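Metal-dependent phosphohydrolase, HDOD domain-containing (Geobacter sulfurreducens, PDB 3HC1) is of unknown function but binds two iron ions in an HD-type site and probably acts as a metal-dependent phosphohydrolase. Local coordinates at residues D42-I47 with G90-R95; A127-K131 with V143-V147; Y240-L246 with L288-I292. One frame throughout, in Å; residues are numbered along the deposited sequence. Where two conformers were deposited one is given.

Contact 1. Residues D42-I47 with G90-R95; sequences DPDVAI and GLDLLR
Ile47 lays its CD1 methyl on the backbone of helix 82-108 where Gly90 passes into Leu91, 3.5 Å from Leu91 N. With CG1 turned away from its own backbone N (chi1 -163°) and the chain stretched on to CD1, the side chain reaches across at about a right angle to Leu94, whose CD2 lies 3.9 Å from Ile47 CG1. Gly90, lacking a side chain, meets this methyl with its carbonyl carbon. On the helix, the next residue, Leu91, turns CD2 to the loop backbone, 3.6 Å from both Pro43 O and Val45 O.

The polar grip comes from Arg95. Its extended chain brings NH2 to Asp42 O at 2.9 Å in a fairly straight bond (164°) that lies in both the carbonyl and the guanidinium planes; NH1 adds a weak bond to the same oxygen. Val45 CG2 touches the edge of the guanidinium, 3.2 Å from Arg95 NH2, while Leu91 CG lies over one face. Asp92 OD1, on the same helix, pairs with NH1 in a salt bridge whose hydrogen bond is weak, and probably helps to steady the group.

The loop between helices 31-39 and 47-54 is thereby fastened along helix 82-108, near that helix's kink, and Val86 on the preceding turn extends the apolar patch beneath Ile47 and Leu94.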
ATOM      1  N   ASP A  42     -19.262  -3.901   3.055  1.00 41.46           N
ATOM      2  CA  ASP A  42     -20.561  -3.760   3.717  0.50 41.65           C
ATOM      3  C   ASP A  42     -20.946  -2.255   3.792  1.00 41.84           C
ATOM      4  O   ASP A  42     -20.417  -1.521   4.638  1.00 40.56           O
ATOM      5  CB  ASP A  42     -20.499  -4.396   5.127  0.50 40.77           C
ATOM      6  CG  ASP A  42     -19.664  -5.689   5.167  0.50 44.71           C
ATOM      7  OD1 ASP A  42     -18.983  -5.996   4.163  0.50 51.30           O
ATOM      8  OD2 ASP A  42     -19.671  -6.397   6.200  0.50 46.56           O
ATOM      9  N   PRO A  43     -21.871  -1.789   2.922  1.00 45.00           N
ATOM     10  CA  PRO A  43     -22.218  -0.357   3.036  1.00 48.42           C
ATOM     11  C   PRO A  43     -23.022   0.045   4.309  1.00 49.70           C
ATOM     12  O   PRO A  43     -23.027   1.225   4.682  1.00 50.17           O
ATOM     13  CB  PRO A  43     -23.059  -0.090   1.769  1.00 49.85           C
ATOM     14  CG  PRO A  43     -23.284  -1.460   1.091  1.00 47.13           C
ATOM     15  CD  PRO A  43     -22.810  -2.508   2.033  1.00 46.56           C
ATOM     16  N   ASP A  44     -23.676  -0.919   4.960  1.00 50.51           N
ATOM     17  CA  ASP A  44     -24.640  -0.619   6.030  1.00 51.68           C
ATOM     18  C   ASP A  44     -24.144  -0.959   7.429  1.00 50.40           C
ATOM     19  O   ASP A  44     -24.920  -1.419   8.260  1.00 52.42           O
ATOM     20  CB  ASP A  44     -25.971  -1.336   5.762  1.00 51.69           C
ATOM     21  CG  ASP A  44     -26.462  -1.128   4.342  1.00 55.52           C
ATOM     22  OD1 ASP A  44     -26.480   0.038   3.877  1.00 51.44           O
ATOM     23  OD2 ASP A  44     -26.806  -2.132   3.682  1.00 62.39           O
ATOM     24  N   VAL A  45     -22.864  -0.717   7.695  1.00 48.49           N
ATOM     25  CA  VAL A  45     -22.341  -0.835   9.058  1.00 45.69           C
ATOM     26  C   VAL A  45     -22.578   0.504   9.800  1.00 44.95           C
ATOM     27  O   VAL A  45     -22.496   1.585   9.205  1.00 43.73           O
ATOM     28  CB  VAL A  45     -20.858  -1.237   9.059  1.00 45.69           C
ATOM     29  CG1 VAL A  45     -20.343  -1.375  10.478  1.00 42.74           C
ATOM     30  CG2 VAL A  45     -20.672  -2.537   8.257  1.00 39.81           C
ATOM     31  N   ALA A  46     -22.912   0.415  11.086  1.00 42.69           N
ATOM     32  CA  ALA A  46     -23.181   1.585  11.911  1.00 40.80           C
ATOM     33  C   ALA A  46     -21.872   2.287  12.254  1.00 39.36           C
ATOM     34  O   ALA A  46     -20.956   1.675  12.805  1.00 38.38           O
ATOM     35  CB  ALA A  46     -23.914   1.180  13.188  1.00 41.23           C
ATOM     36  N   ILE A  47     -21.798   3.579  11.933  1.00 38.42           N
ATOM     37  CA  ILE A  47     -20.565   4.348  12.109  1.00 36.32           C
ATOM     38  C   ILE A  47     -20.126   4.350  13.580  1.00 36.45           C
ATOM     39  O   ILE A  47     -18.936   4.187  13.888  1.00 35.08           O
ATOM     40  CB  ILE A  47     -20.678   5.791  11.474  1.00 37.28           C
ATOM     41  CG1 ILE A  47     -19.293   6.434  11.294  1.00 33.24           C
ATOM     42  CG2 ILE A  47     -21.626   6.699  12.265  1.00 34.01           C
ATOM     43  CD1 ILE A  47     -19.312   7.659  10.394  1.00 35.61           C
ATOM     44  N   GLY A  90     -17.432  10.502   7.623  1.00 23.89           N
ATOM     45  CA  GLY A  90     -18.309   9.399   7.225  1.00 24.02           C
ATOM     46  C   GLY A  90     -17.604   8.041   7.307  1.00 24.41           C
ATOM     47  O   GLY A  90     -16.401   7.942   7.596  1.00 24.52           O
ATOM     48  N   LEU A  91     -18.379   6.993   7.038  1.00 25.64           N
ATOM     49  CA  LEU A  91     -18.000   5.610   7.345  1.00 27.22           C
ATOM     50  C   LEU A  91     -16.726   5.184   6.607  1.00 26.67           C
ATOM     51  O   LEU A  91     -15.803   4.663   7.225  1.00 24.64           O
ATOM     52  CB  LEU A  91     -19.159   4.657   7.010  1.00 27.99           C
ATOM     53  CG  LEU A  91     -19.002   3.130   7.086  1.00 27.67           C
ATOM     54  CD1 LEU A  91     -18.719   2.664   8.513  1.00 29.87           C
ATOM     55  CD2 LEU A  91     -20.233   2.451   6.505  1.00 30.11           C
ATOM     56  N   ASP A  92     -16.665   5.431   5.300  1.00 26.08           N
ATOM     57  CA  ASP A  92     -15.502   4.976   4.526  1.00 26.25           C
ATOM     58  C   ASP A  92     -14.183   5.676   4.893  1.00 23.65           C
ATOM     59  O   ASP A  92     -13.166   4.997   5.152  1.00 20.87           O
ATOM     60  CB  ASP A  92     -15.782   5.067   3.019  1.00 27.92           C
ATOM     61  CG  ASP A  92     -16.883   4.128   2.571  1.00 32.80           C
ATOM     62  OD1 ASP A  92     -17.347   3.286   3.373  1.00 37.10           O
ATOM     63  OD2 ASP A  92     -17.298   4.244   1.407  1.00 43.42           O
ATOM     64  N   LEU A  93     -14.174   7.009   4.925  1.00 21.09           N
ATOM     65  CA  LEU A  93     -12.965   7.722   5.323  1.00 20.34           C
ATOM     66  C   LEU A  93     -12.585   7.425   6.792  1.00 22.45           C
ATOM     67  O   LEU A  93     -11.391   7.402   7.139  1.00 19.57           O
ATOM     68  CB  LEU A  93     -13.063   9.213   5.046  1.00 22.46           C
ATOM     69  CG  LEU A  93     -13.070   9.625   3.562  1.00 22.86           C
ATOM     70  CD1 LEU A  93     -13.485  11.098   3.360  1.00 18.80           C
ATOM     71  CD2 LEU A  93     -11.727   9.358   2.910  1.00 24.51           C
ATOM     72  N   LEU A  94     -13.572   7.172   7.658  1.00 20.65           N
ATOM     73  CA  LEU A  94     -13.225   6.778   9.022  1.00 20.77           C
ATOM     74  C   LEU A  94     -12.513   5.387   9.081  1.00 20.27           C
ATOM     75  O   LEU A  94     -11.513   5.262   9.777  1.00 21.49           O
ATOM     76  CB  LEU A  94     -14.416   6.810   9.964  1.00 19.96           C
ATOM     77  CG  LEU A  94     -14.150   6.552  11.463  1.00 17.46           C
ATOM     78  CD1 LEU A  94     -13.253   7.609  12.042  1.00 23.82           C
ATOM     79  CD2 LEU A  94     -15.478   6.474  12.225  1.00 21.57           C
ATOM     80  N   ARG A  95     -13.062   4.380   8.405  1.00 18.11           N
ATOM     81  CA  ARG A  95     -12.414   3.054   8.256  1.00 22.57           C
ATOM     82  C   ARG A  95     -10.993   3.237   7.715  1.00 21.03           C
ATOM     83  O   ARG A  95     -10.047   2.626   8.192  1.00 21.95           O
ATOM     84  CB  ARG A  95     -13.189   2.140   7.299  1.00 21.39           C
ATOM     85  CG  ARG A  95     -14.514   1.469   7.821  1.00 29.28           C
ATOM     86  CD  ARG A  95     -15.385   1.054   6.595  1.00 27.83           C
ATOM     87  NE  ARG A  95     -16.386   0.051   6.910  1.00 35.65           N
ATOM     88  CZ  ARG A  95     -17.442  -0.264   6.151  1.00 29.53           C
ATOM     89  NH1 ARG A  95     -17.678   0.337   4.983  1.00 41.85           N
ATOM     90  NH2 ARG A  95     -18.296  -1.189   6.577  1.00 40.81           N
TER

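Contact 2. Residues A127-K131 with V143-V147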
ATOM      1  N   ALA A 127      -0.704   3.878  -1.472  1.00 14.54           N
ATOM      2  CA  ALA A 127      -2.095   3.803  -1.041  1.00 17.07           C
ATOM      3  C   ALA A 127      -2.875   4.986  -1.627  1.00 16.63           C
ATOM      4  O   ALA A 127      -3.962   4.815  -2.226  1.00 16.72           O
ATOM      5  CB  ALA A 127      -2.206   3.807   0.498  1.00 15.91           C
ATOM      6  N   ARG A 128      -2.361   6.188  -1.386  1.00 18.64           N
ATOM      7  CA  ARG A 128      -3.088   7.420  -1.720  1.00 20.32           C
ATOM      8  C   ARG A 128      -3.252   7.624  -3.206  1.00 19.54           C
ATOM      9  O   ARG A 128      -4.321   8.052  -3.679  1.00 18.43           O
ATOM     10  CB  ARG A 128      -2.431   8.641  -1.103  1.00 20.70           C
ATOM     11  CG  ARG A 128      -2.644   8.747   0.368  1.00 19.65           C
ATOM     12  CD  ARG A 128      -1.942   9.950   1.003  1.00 17.95           C
ATOM     13  NE  ARG A 128      -2.220   9.997   2.422  1.00 17.74           N
ATOM     14  CZ  ARG A 128      -1.797  10.929   3.272  1.00 25.29           C
ATOM     15  NH1 ARG A 128      -1.054  11.954   2.867  1.00 21.38           N
ATOM     16  NH2 ARG A 128      -2.155  10.844   4.541  1.00 18.96           N
ATOM     17  N   ILE A 129      -2.184   7.376  -3.956  1.00 17.22           N
ATOM     18  CA  ILE A 129      -2.234   7.501  -5.410  1.00 15.69           C
ATOM     19  C   ILE A 129      -3.112   6.426  -6.016  1.00 16.26           C
ATOM     20  O   ILE A 129      -3.901   6.715  -6.932  1.00 14.86           O
ATOM     21  CB  ILE A 129      -0.805   7.497  -6.052  1.00 16.45           C
ATOM     22  CG1 ILE A 129      -0.177   8.859  -5.724  1.00 24.70           C
ATOM     23  CG2 ILE A 129      -0.880   7.244  -7.611  1.00 14.44           C
ATOM     24  CD1 ILE A 129       1.248   8.982  -5.895  1.00 24.63           C
ATOM     25  N   ALA A 130      -2.986   5.187  -5.529  1.00 15.08           N
ATOM     26  CA  ALA A 130      -3.855   4.125  -6.019  1.00 15.07           C
ATOM     27  C   ALA A 130      -5.337   4.479  -5.769  1.00 12.89           C
ATOM     28  O   ALA A 130      -6.167   4.225  -6.634  1.00 14.66           O
ATOM     29  CB  ALA A 130      -3.518   2.829  -5.417  1.00 13.89           C
ATOM     30  N   LYS A 131      -5.634   5.099  -4.636  1.00 17.11           N
ATOM     31  CA  LYS A 131      -6.994   5.502  -4.362  1.00 16.37           C
ATOM     32  C   LYS A 131      -7.425   6.581  -5.325  1.00 20.88           C
ATOM     33  O   LYS A 131      -8.537   6.485  -5.842  1.00 18.54           O
ATOM     34  CB  LYS A 131      -7.227   5.945  -2.944  1.00 19.22           C
ATOM     35  CG  LYS A 131      -8.735   5.986  -2.609  1.00 20.58           C
ATOM     36  CD  LYS A 131      -9.003   6.539  -1.241  1.00 19.91           C
ATOM     37  CE  LYS A 131     -10.519   6.632  -0.970  1.00 25.32           C
ATOM     38  NZ  LYS A 131     -10.828   7.392   0.288  1.00 23.84           N
ATOM     39  N   VAL A 143     -11.755   2.644  -1.037  1.00 22.38           N
ATOM     40  CA  VAL A 143     -11.019   2.305   0.175  1.00 19.55           C
ATOM     41  C   VAL A 143     -10.324   0.924   0.058  1.00 18.48           C
ATOM     42  O   VAL A 143      -9.253   0.736   0.606  1.00 20.03           O
ATOM     43  CB  VAL A 143     -11.863   2.507   1.485  1.00 21.35           C
ATOM     44  CG1 VAL A 143     -11.032   2.135   2.729  1.00 18.71           C
ATOM     45  CG2 VAL A 143     -12.297   3.989   1.609  1.00 24.68           C
ATOM     46  N   ASN A 144     -10.925  -0.025  -0.671  1.00 18.85           N
ATOM     47  CA  ASN A 144     -10.334  -1.358  -0.902  1.00 20.58           C
ATOM     48  C   ASN A 144      -9.008  -1.255  -1.678  1.00 15.99           C
ATOM     49  O   ASN A 144      -8.060  -1.993  -1.400  1.00 18.35           O
ATOM     50  CB  ASN A 144     -11.248  -2.259  -1.724  1.00 22.28           C
ATOM     51  CG  ASN A 144     -12.534  -2.595  -1.025  1.00 29.10           C
ATOM     52  OD1 ASN A 144     -13.093  -1.788  -0.306  1.00 38.87           O
ATOM     53  ND2 ASN A 144     -13.019  -3.773  -1.270  1.00 29.18           N
ATOM     54  N   VAL A 145      -8.947  -0.281  -2.567  1.00 14.72           N
ATOM     55  CA  VAL A 145      -7.720  -0.031  -3.326  1.00 19.79           C
ATOM     56  C   VAL A 145      -6.699   0.628  -2.416  1.00 17.02           C
ATOM     57  O   VAL A 145      -5.505   0.360  -2.505  1.00 14.65           O
ATOM     58  CB  VAL A 145      -7.970   0.869  -4.557  1.00 19.89           C
ATOM     59  CG1 VAL A 145      -6.729   1.005  -5.405  1.00 21.15           C
ATOM     60  CG2 VAL A 145      -9.102   0.323  -5.412  1.00 18.13           C
ATOM     61  N   TYR A 146      -7.148   1.569  -1.605  1.00 16.82           N
ATOM     62  CA  TYR A 146      -6.279   2.206  -0.637  1.00 16.36           C
ATOM     63  C   TYR A 146      -5.587   1.150   0.278  1.00 19.34           C
ATOM     64  O   TYR A 146      -4.369   1.181   0.471  1.00 17.16           O
ATOM     65  CB  TYR A 146      -7.046   3.205   0.227  1.00 18.59           C
ATOM     66  CG  TYR A 146      -6.178   3.911   1.259  1.00 18.80           C
ATOM     67  CD1 TYR A 146      -6.007   3.373   2.519  1.00 14.43           C
ATOM     68  CD2 TYR A 146      -5.559   5.115   0.981  1.00 20.51           C
ATOM     69  CE1 TYR A 146      -5.239   3.976   3.465  1.00 17.03           C
ATOM     70  CE2 TYR A 146      -4.766   5.760   1.978  1.00 11.73           C
ATOM     71  CZ  TYR A 146      -4.605   5.168   3.192  1.00 15.14           C
ATOM     72  OH  TYR A 146      -3.866   5.763   4.178  1.00 17.29           O
ATOM     73  N   VAL A 147      -6.382   0.260   0.844  1.00 17.91           N
ATOM     74  CA  VAL A 147      -5.886  -0.737   1.789  1.00 17.70           C
ATOM     75  C   VAL A 147      -4.903  -1.700   1.059  1.00 14.69           C
ATOM     76  O   VAL A 147      -3.833  -1.923   1.581  1.00 17.28           O
ATOM     77  CB  VAL A 147      -7.044  -1.503   2.478  1.00 16.74           C
ATOM     78  CG1 VAL A 147      -6.551  -2.789   3.134  1.00 19.60           C
ATOM     79  CG2 VAL A 147      -7.751  -0.601   3.520  1.00 19.93           C
TER
HETATM   80  O   HOH W   1      -4.076   8.685   4.283  1.00 21.03           O
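Ala127 sets its methyl over one face of the Tyr146 ring, a CH-pi contact with CB 3.7 Å from the ring centroid and shifted toward the rim. The small side chain lets the helices come close here, and Ala127 CB also lies 3.4 Å from Tyr146 O. At the ring edge Arg128 CG approaches CE2, the arginine running beside the tyrosine in the same direction. Farther along, Ala130 CB meets Val145 CG1 at 3.7 Å, and the extended Lys131 slants across Tyr146, its CD 4.1 Å from Tyr146 CB, before its end passes alongside Val143 CG2.

The long side chains are held at their polar ends. One water links Arg128 NH2, from which it accepts a bond, to Tyr146 OH, at 2.9 Å from each; the hydroxyl is also hydrogen-bonded to Thr100. Lys131 NZ forms a salt bridge with Glu96 and a hydrogen bond to a glycerol probably brought in by crystallisation. Tyr146 CG stands anti to its main-chain nitrogen (chi1 -180°), which sends the ring out along Arg128 toward helix 82-108.

The two helices, 116-136 and 142-150, run nearly antiparallel, with local axes 7.8 Å apart at 150°, as a helical hairpin. This pair belongs to the all-helical HD-domain scaffold: helix 116-136 carries the iron ligand His122, and the iron ligands His152 and Asp153 follow just beyond the end of helix 142-150.

Contact 3. Residues Y240-L246 with L288-I292; sequences YCTLRRL and LDSSI
Tyr240 and Ile292 form the apolar centre, their side chains coming from opposite directions so that Ile292 CD1 meets the ring edge in its plane, 3.7 Å from Tyr240 CE1. Leu246 CD2 reaches the same methyl at 4.1 Å. The tyrosine ring is sandwiched: Leu288 CD1 lies over one face and Arg244 CG over the other, both displaced toward the rim. Leu288 also brings CB to within 3.6 Å of Tyr240 CZ. The aliphatic part of Arg244 adds to this layer, with its CB beside Ile292 CG1.

Outward from the ring, the phenol hydroxyl donates to Asp289 OD1 over a short 2.6 Å, using the lone pair of OD1 that faces away from OD2. Ring and carboxylate planes are only 29° apart. Arg244 closes the polar edge. A bend at chi2 (-61°) turns its chain from the ring toward the aspartate, which it grips side-on: NE bonds to OD1 at 3.0 Å and NH2 to OD2 at 2.9 Å. The guanidinium is steeply inclined to the carboxylate, at 67°, and both nitrogens approach from above the carboxylate plane. OD1 thus accepts from both Tyr240 and Arg244, and three bonds in all hold the carboxylate; the positive charge nearby probably helps to keep it ionised.

Behind this edge, Arg244 is the first residue beyond helix 229-243 to leave the helical conformation. Cys241 O receives Arg244 N and Leu246 N from opposite faces of its plane, shaping the turn that returns Leu246 to Ile292. Leu246 O accepts a hydrogen bond from ND1 of the iron ligand His122, so the turn probably helps to orient that imidazole. The contact joins the C-terminal end of helix 229-243 to helix 281-302, with Ile129 and Leu132 of helix 116-136 packed against it and helix 257-263 contributing Leu261 beside Tyr240.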
ATOM      1  N   TYR A 240       4.637   4.519 -10.437  1.00 16.60           N
ATOM      2  CA  TYR A 240       4.554   5.961 -10.445  1.00 15.61           C
ATOM      3  C   TYR A 240       5.375   6.557  -9.296  1.00 16.89           C
ATOM      4  O   TYR A 240       6.241   7.403  -9.526  1.00 18.55           O
ATOM      5  CB  TYR A 240       3.102   6.463 -10.355  1.00 17.38           C
ATOM      6  CG  TYR A 240       3.045   7.959 -10.356  1.00 20.46           C
ATOM      7  CD1 TYR A 240       3.179   8.687  -9.176  1.00 19.75           C
ATOM      8  CD2 TYR A 240       2.921   8.658 -11.541  1.00 22.52           C
ATOM      9  CE1 TYR A 240       3.183  10.050  -9.207  1.00 19.38           C
ATOM     10  CE2 TYR A 240       2.931  10.007 -11.574  1.00 23.38           C
ATOM     11  CZ  TYR A 240       3.044  10.711 -10.427  1.00 19.05           C
ATOM     12  OH  TYR A 240       3.066  12.077 -10.510  1.00 19.19           O
ATOM     13  N   CYS A 241       5.107   6.091  -8.069  1.00 13.73           N
ATOM     14  CA  CYS A 241       5.819   6.536  -6.882  1.00 13.05           C
ATOM     15  C   CYS A 241       7.318   6.304  -7.001  1.00 16.17           C
ATOM     16  O   CYS A 241       8.087   7.185  -6.667  1.00 17.05           O
ATOM     17  CB  CYS A 241       5.264   5.888  -5.654  1.00 15.65           C
ATOM     18  SG  CYS A 241       3.657   6.625  -5.188  1.00 18.14           S
ATOM     19  N   THR A 242       7.724   5.143  -7.527  1.00 14.88           N
ATOM     20  CA  THR A 242       9.137   4.802  -7.662  1.00 14.27           C
ATOM     21  C   THR A 242       9.803   5.747  -8.638  1.00 13.68           C
ATOM     22  O   THR A 242      10.928   6.169  -8.415  1.00 14.30           O
ATOM     23  CB  THR A 242       9.306   3.339  -8.092  1.00 14.56           C
ATOM     24  OG1 THR A 242       8.653   2.530  -7.114  1.00 13.00           O
ATOM     25  CG2 THR A 242      10.802   2.921  -8.184  1.00 12.29           C
ATOM     26  N   LEU A 243       9.097   6.075  -9.709  1.00 15.92           N
ATOM     27  CA  LEU A 243       9.598   7.017 -10.736  1.00 17.81           C
ATOM     28  C   LEU A 243       9.474   8.498 -10.372  1.00 17.43           C
ATOM     29  O   LEU A 243      10.121   9.293 -10.999  1.00 19.74           O
ATOM     30  CB  LEU A 243       8.953   6.753 -12.103  1.00 19.98           C
ATOM     31  CG  LEU A 243       9.417   5.486 -12.834  1.00 20.22           C
ATOM     32  CD1 LEU A 243       8.466   5.161 -14.033  1.00 17.79           C
ATOM     33  CD2 LEU A 243      10.883   5.510 -13.263  1.00 16.24           C
ATOM     34  N   ARG A 244       8.693   8.865  -9.373  1.00 16.04           N
ATOM     35  CA  ARG A 244       8.495  10.260  -8.980  1.00 19.95           C
ATOM     36  C   ARG A 244       8.921  10.541  -7.540  1.00 17.41           C
ATOM     37  O   ARG A 244       8.239  11.249  -6.802  1.00 22.28           O
ATOM     38  CB  ARG A 244       7.016  10.632  -9.164  1.00 22.18           C
ATOM     39  CG  ARG A 244       6.516  10.578 -10.594  1.00 20.39           C
ATOM     40  CD  ARG A 244       7.236  11.516 -11.510  1.00 31.95           C
ATOM     41  NE  ARG A 244       6.500  11.802 -12.746  1.00 27.07           N
ATOM     42  CZ  ARG A 244       7.057  12.115 -13.927  1.00 27.83           C
ATOM     43  NH1 ARG A 244       8.351  12.173 -14.068  1.00 26.81           N
ATOM     44  NH2 ARG A 244       6.308  12.368 -14.987  1.00 27.19           N
ATOM     45  N   ARG A 245      10.033   9.945  -7.134  1.00 19.20           N
ATOM     46  CA  ARG A 245      10.741  10.265  -5.904  1.00 21.26           C
ATOM     47  C   ARG A 245       9.931   9.930  -4.652  1.00 22.12           C
ATOM     48  O   ARG A 245      10.083  10.596  -3.644  1.00 19.82           O
ATOM     49  CB  ARG A 245      11.192  11.743  -5.845  1.00 23.35           C
ATOM     50  CG  ARG A 245      11.986  12.287  -7.081  1.00 26.27           C
ATOM     51  CD  ARG A 245      12.280  13.790  -6.910  1.00 29.00           C
ATOM     52  NE  ARG A 245      13.473  14.201  -7.652  1.00 39.30           N
ATOM     53  CZ  ARG A 245      13.483  14.933  -8.767  1.00 42.39           C
ATOM     54  NH1 ARG A 245      12.353  15.369  -9.333  1.00 48.92           N
ATOM     55  NH2 ARG A 245      14.651  15.241  -9.328  1.00 39.58           N
ATOM     56  N   LEU A 246       9.080   8.902  -4.721  1.00 19.72           N
ATOM     57  CA  LEU A 246       8.319   8.473  -3.549  1.00 19.06           C
ATOM     58  C   LEU A 246       8.506   6.942  -3.377  1.00 18.66           C
ATOM     59  O   LEU A 246       7.556   6.185  -3.239  1.00 19.83           O
ATOM     60  CB  LEU A 246       6.864   8.911  -3.692  1.00 20.57           C
ATOM     61  CG  LEU A 246       5.845   8.787  -2.533  1.00 19.47           C
ATOM     62  CD1 LEU A 246       6.476   9.230  -1.231  1.00 18.74           C
ATOM     63  CD2 LEU A 246       4.594   9.566  -2.894  1.00 15.25           C
ATOM     64  N   LEU A 288      -1.645  13.758 -11.542  1.00 18.25           N
ATOM     65  CA  LEU A 288      -0.691  13.221 -10.549  1.00 17.13           C
ATOM     66  C   LEU A 288       0.601  14.043 -10.533  1.00 18.49           C
ATOM     67  O   LEU A 288       1.070  14.502  -9.477  1.00 16.48           O
ATOM     68  CB  LEU A 288      -0.411  11.739 -10.831  1.00 17.39           C
ATOM     69  CG  LEU A 288      -1.627  10.817 -10.518  1.00 18.44           C
ATOM     70  CD1 LEU A 288      -1.305   9.418 -10.996  1.00 22.39           C
ATOM     71  CD2 LEU A 288      -2.067  10.843  -9.037  1.00 24.91           C
ATOM     72  N   ASP A 289       1.151  14.252 -11.725  1.00 17.90           N
ATOM     73  CA  ASP A 289       2.402  14.958 -11.862  1.00 19.84           C
ATOM     74  C   ASP A 289       2.271  16.392 -11.348  1.00 21.41           C
ATOM     75  O   ASP A 289       3.196  16.929 -10.729  1.00 20.09           O
ATOM     76  CB  ASP A 289       2.813  14.975 -13.326  1.00 19.71           C
ATOM     77  CG  ASP A 289       3.430  13.681 -13.777  1.00 25.35           C
ATOM     78  OD1 ASP A 289       3.625  12.747 -12.943  1.00 22.49           O
ATOM     79  OD2 ASP A 289       3.741  13.611 -14.982  1.00 25.52           O
ATOM     80  N   SER A 290       1.118  17.015 -11.581  1.00 21.90           N
ATOM     81  CA  SER A 290       0.880  18.366 -11.063  0.50 23.09           C
ATOM     82  C   SER A 290       0.765  18.411  -9.526  1.00 22.71           C
ATOM     83  O   SER A 290       0.955  19.452  -8.915  1.00 23.51           O
ATOM     84  CB  SER A 290      -0.370  18.992 -11.697  0.50 23.52           C
ATOM     85  OG  SER A 290      -1.555  18.574 -11.036  0.50 23.92           O
ATOM     86  N   SER A 291       0.455  17.299  -8.884  1.00 22.51           N
ATOM     87  CA  SER A 291       0.287  17.340  -7.419  1.00 23.35           C
ATOM     88  C   SER A 291       1.245  16.478  -6.579  1.00 22.97           C
ATOM     89  O   SER A 291       1.154  16.457  -5.313  1.00 21.53           O
ATOM     90  CB  SER A 291      -1.174  17.021  -7.078  1.00 26.28           C
ATOM     91  OG  SER A 291      -1.495  15.775  -7.601  1.00 36.96           O
ATOM     92  N   ILE A 292       2.199  15.820  -7.241  1.00 21.95           N
ATOM     93  CA  ILE A 292       3.079  14.883  -6.541  1.00 23.47           C
ATOM     94  C   ILE A 292       4.021  15.564  -5.528  1.00 19.30           C
ATOM     95  O   ILE A 292       4.282  15.002  -4.506  1.00 17.83           O
ATOM     96  CB  ILE A 292       3.860  13.980  -7.538  1.00 23.35           C
ATOM     97  CG1 ILE A 292       4.575  12.840  -6.833  1.00 24.29           C
ATOM     98  CG2 ILE A 292       4.820  14.789  -8.383  1.00 26.59           C
ATOM     99  CD1 ILE A 292       3.715  11.898  -6.095  1.00 23.07           C
TER

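From the N terminus the three contacts follow in series, none crossing or enclosing another. Contact 1 closes a largely helical excursion of 42 residues by bringing helix 82-108 back against the loop before helix 47-54. Contact 2 closes the short connection between helices 116-136 and 142-150, and touches contact 1 where Leu93 CD2 packs on Lys131 NZ. Contact 3 closes 41 residues, joining helix 229-243 to helix 281-302 near the C terminus. Ile129, on the far side of helix 116-136 from contact 1, packs on Cys241, Tyr240 and Ile292, making that helix the bridge between contacts 2 and 3. Contacts 1 and 3 themselves stay about 15 Å apart at their nearest atoms.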